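Local coordinates for topoisomerase I-like protein (Leishmania donovani, PDB 2B9S), which probably nicks and reseals one strand of duplex DNA to relax supercoils, as part of a heterodimeric type IB topoisomerase, at residues 59-64 with 108-113. Residues are numbered along the deposited sequence; the frame is centred on the assembly and turned at random.
Sequences VATMFA and YQWHLV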
loop_
_atom_site.group_PDB
_atom_site.type_symbol
_atom_site.label_atom_id
_atom_site.label_comp_id
_atom_site.label_asym_id
_atom_site.label_seq_id
_atom_site.Cartn_x
_atom_site.Cartn_y
_atom_site.Cartn_z
ATOM N N VAL D 59 6.536 24.358 10.870
ATOM C CA VAL D 59 5.185 23.999 10.449
ATOM C C VAL D 59 4.578 24.999 9.444
ATOM O O VAL D 59 3.953 24.590 8.460
ATOM C CB VAL D 59 4.276 23.701 11.671
ATOM C CG1 VAL D 59 2.833 23.365 11.251
ATOM C CG2 VAL D 59 4.861 22.535 12.462
ATOM N N ALA D 60 4.793 26.293 9.673
ATOM C CA ALA D 60 4.488 27.345 8.684
ATOM C C ALA D 60 5.148 27.089 7.328
ATOM O O ALA D 60 4.533 27.274 6.289
ATOM C CB ALA D 60 4.903 28.742 9.231
ATOM N N THR D 61 6.412 26.665 7.350
ATOM C CA THR D 61 7.205 26.447 6.143
ATOM C C THR D 61 6.654 25.261 5.359
ATOM O O THR D 61 6.694 25.258 4.146
ATOM C CB THR D 61 8.750 26.241 6.486
ATOM O OG1 THR D 61 9.236 27.370 7.228
ATOM C CG2 THR D 61 9.625 26.064 5.228
ATOM N N MET D 62 6.176 24.245 6.062
ATOM C CA MET D 62 5.587 23.052 5.446
ATOM C C MET D 62 4.430 23.399 4.484
ATOM O O MET D 62 4.386 22.925 3.353
ATOM C CB MET D 62 5.091 22.105 6.535
ATOM C CG MET D 62 6.139 21.262 7.188
ATOM S SD MET D 62 5.416 20.436 8.619
ATOM C CE MET D 62 6.958 19.838 9.360
ATOM N N PHE D 63 3.532 24.249 4.954
ATOM C CA PHE D 63 2.417 24.806 4.196
ATOM C C PHE D 63 2.841 25.799 3.101
ATOM O O PHE D 63 2.458 25.639 1.931
ATOM C CB PHE D 63 1.477 25.504 5.193
ATOM C CG PHE D 63 0.183 26.033 4.586
ATOM C CD1 PHE D 63 -0.822 25.161 4.161
ATOM C CD2 PHE D 63 -0.032 27.402 4.467
ATOM C CE1 PHE D 63 -2.012 25.640 3.623
ATOM C CE2 PHE D 63 -1.239 27.896 3.926
ATOM C CZ PHE D 63 -2.222 27.010 3.513
ATOM N N ALA D 64 3.616 26.819 3.491
ATOM C CA ALA D 64 4.119 27.876 2.585
ATOM C C ALA D 64 4.710 27.349 1.292
ATOM O O ALA D 64 4.511 27.915 0.222
ATOM C CB ALA D 64 5.171 28.770 3.319
ATOM N N TYR D 108 7.866 31.381 1.150
ATOM C CA TYR D 108 7.777 30.797 -0.191
ATOM C C TYR D 108 8.943 31.206 -1.075
ATOM O O TYR D 108 9.561 30.375 -1.730
ATOM C CB TYR D 108 6.481 31.197 -0.892
ATOM C CG TYR D 108 6.337 30.521 -2.242
ATOM C CD1 TYR D 108 6.298 31.264 -3.415
ATOM C CD2 TYR D 108 6.257 29.129 -2.337
ATOM C CE1 TYR D 108 6.158 30.640 -4.649
ATOM C CE2 TYR D 108 6.128 28.492 -3.554
ATOM C CZ TYR D 108 6.071 29.253 -4.715
ATOM O OH TYR D 108 5.945 28.618 -5.944
ATOM N N GLN D 109 9.208 32.508 -1.121
ATOM C CA GLN D 109 10.309 33.042 -1.920
ATOM C C GLN D 109 11.664 32.521 -1.464
ATOM O O GLN D 109 12.493 32.174 -2.302
ATOM C CB GLN D 109 10.262 34.572 -1.934
ATOM C CG GLN D 109 9.011 35.125 -2.642
ATOM C CD GLN D 109 8.903 34.651 -4.081
ATOM O OE1 GLN D 109 9.914 34.403 -4.749
ATOM N NE2 GLN D 109 7.676 34.518 -4.564
ATOM N N TRP D 110 11.879 32.445 -0.145
ATOM C CA TRP D 110 13.068 31.773 0.430
ATOM C C TRP D 110 13.213 30.358 -0.127
ATOM O O TRP D 110 14.285 29.963 -0.559
ATOM C CB TRP D 110 12.981 31.733 1.966
ATOM C CG TRP D 110 14.053 30.886 2.623
ATOM C CD1 TRP D 110 15.331 31.282 2.956
ATOM C CD2 TRP D 110 13.953 29.503 3.014
ATOM N NE1 TRP D 110 16.015 30.241 3.532
ATOM C CE2 TRP D 110 15.202 29.137 3.580
ATOM C CE3 TRP D 110 12.931 28.544 2.947
ATOM C CZ2 TRP D 110 15.460 27.851 4.080
ATOM C CZ3 TRP D 110 13.187 27.266 3.442
ATOM C CH2 TRP D 110 14.455 26.927 3.992
ATOM N N HIS D 111 12.119 29.600 -0.121
ATOM C CA HIS D 111 12.106 28.230 -0.636
ATOM C C HIS D 111 12.492 28.125 -2.131
ATOM O O HIS D 111 13.156 27.162 -2.539
ATOM C CB HIS D 111 10.740 27.572 -0.337
ATOM C CG HIS D 111 10.322 26.537 -1.343
ATOM N ND1 HIS D 111 10.836 25.256 -1.356
ATOM C CD2 HIS D 111 9.443 26.601 -2.372
ATOM C CE1 HIS D 111 10.289 24.577 -2.348
ATOM N NE2 HIS D 111 9.448 25.375 -2.983
ATOM N N LEU D 112 12.063 29.098 -2.938
ATOM C CA LEU D 112 12.394 29.132 -4.372
ATOM C C LEU D 112 13.865 29.443 -4.616
ATOM O O LEU D 112 14.441 28.986 -5.598
ATOM C CB LEU D 112 11.532 30.153 -5.126
ATOM C CG LEU D 112 10.036 29.942 -5.333
ATOM C CD1 LEU D 112 9.501 31.049 -6.231
ATOM C CD2 LEU D 112 9.707 28.570 -5.930
ATOM N N VAL D 113 14.450 30.244 -3.733
ATOM C CA VAL D 113 15.882 30.529 -3.752
ATOM C C VAL D 113 16.678 29.272 -3.369
ATOM O O VAL D 113 17.691 28.971 -3.989
ATOM C CB VAL D 113 16.229 31.746 -2.829
ATOM C CG1 VAL D 113 17.737 31.904 -2.627
ATOM C CG2 VAL D 113 15.638 33.024 -3.398
#
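The hydroxyl OG1 of T61 is gripped by hydrogen bonds to the backbone O of E57 one helical turn earlier and to NE2 of H39, two bonds that probably hold the rotamer. The methyl CG2, anti to the backbone N, comes within 4.2 Å of CZ3 of W110, and the two side chains cross at about a right angle. H39 also meets the W110 ring, with the planes at about 45°.

One turn later on helix 54-64, A64 comes close to Y108, their CA atoms 5.4 Å apart. Here the carbonyl O of A64 approaches the Y108 ring obliquely, 3.3 Å from CD2. CG of Y108 lies anti to the backbone N (chi1 -176°), which sets the ring beside this carbonyl; within its own helix, L112 CG sits 4.0 Å above the ring plane, toward the rim. No hydrogen bond joins the two segments, and they bury 143 Å² between them; I107 adds to the packing against T61 and A64. About 11 Å at its nearest atom from the bound nucleic acid, the contact sets the C-terminal end of helix 54-64 against the early turns of helix 105-119, a helix-helix junction within the DNA-binding fragment of eukaryotic topoisomerase I.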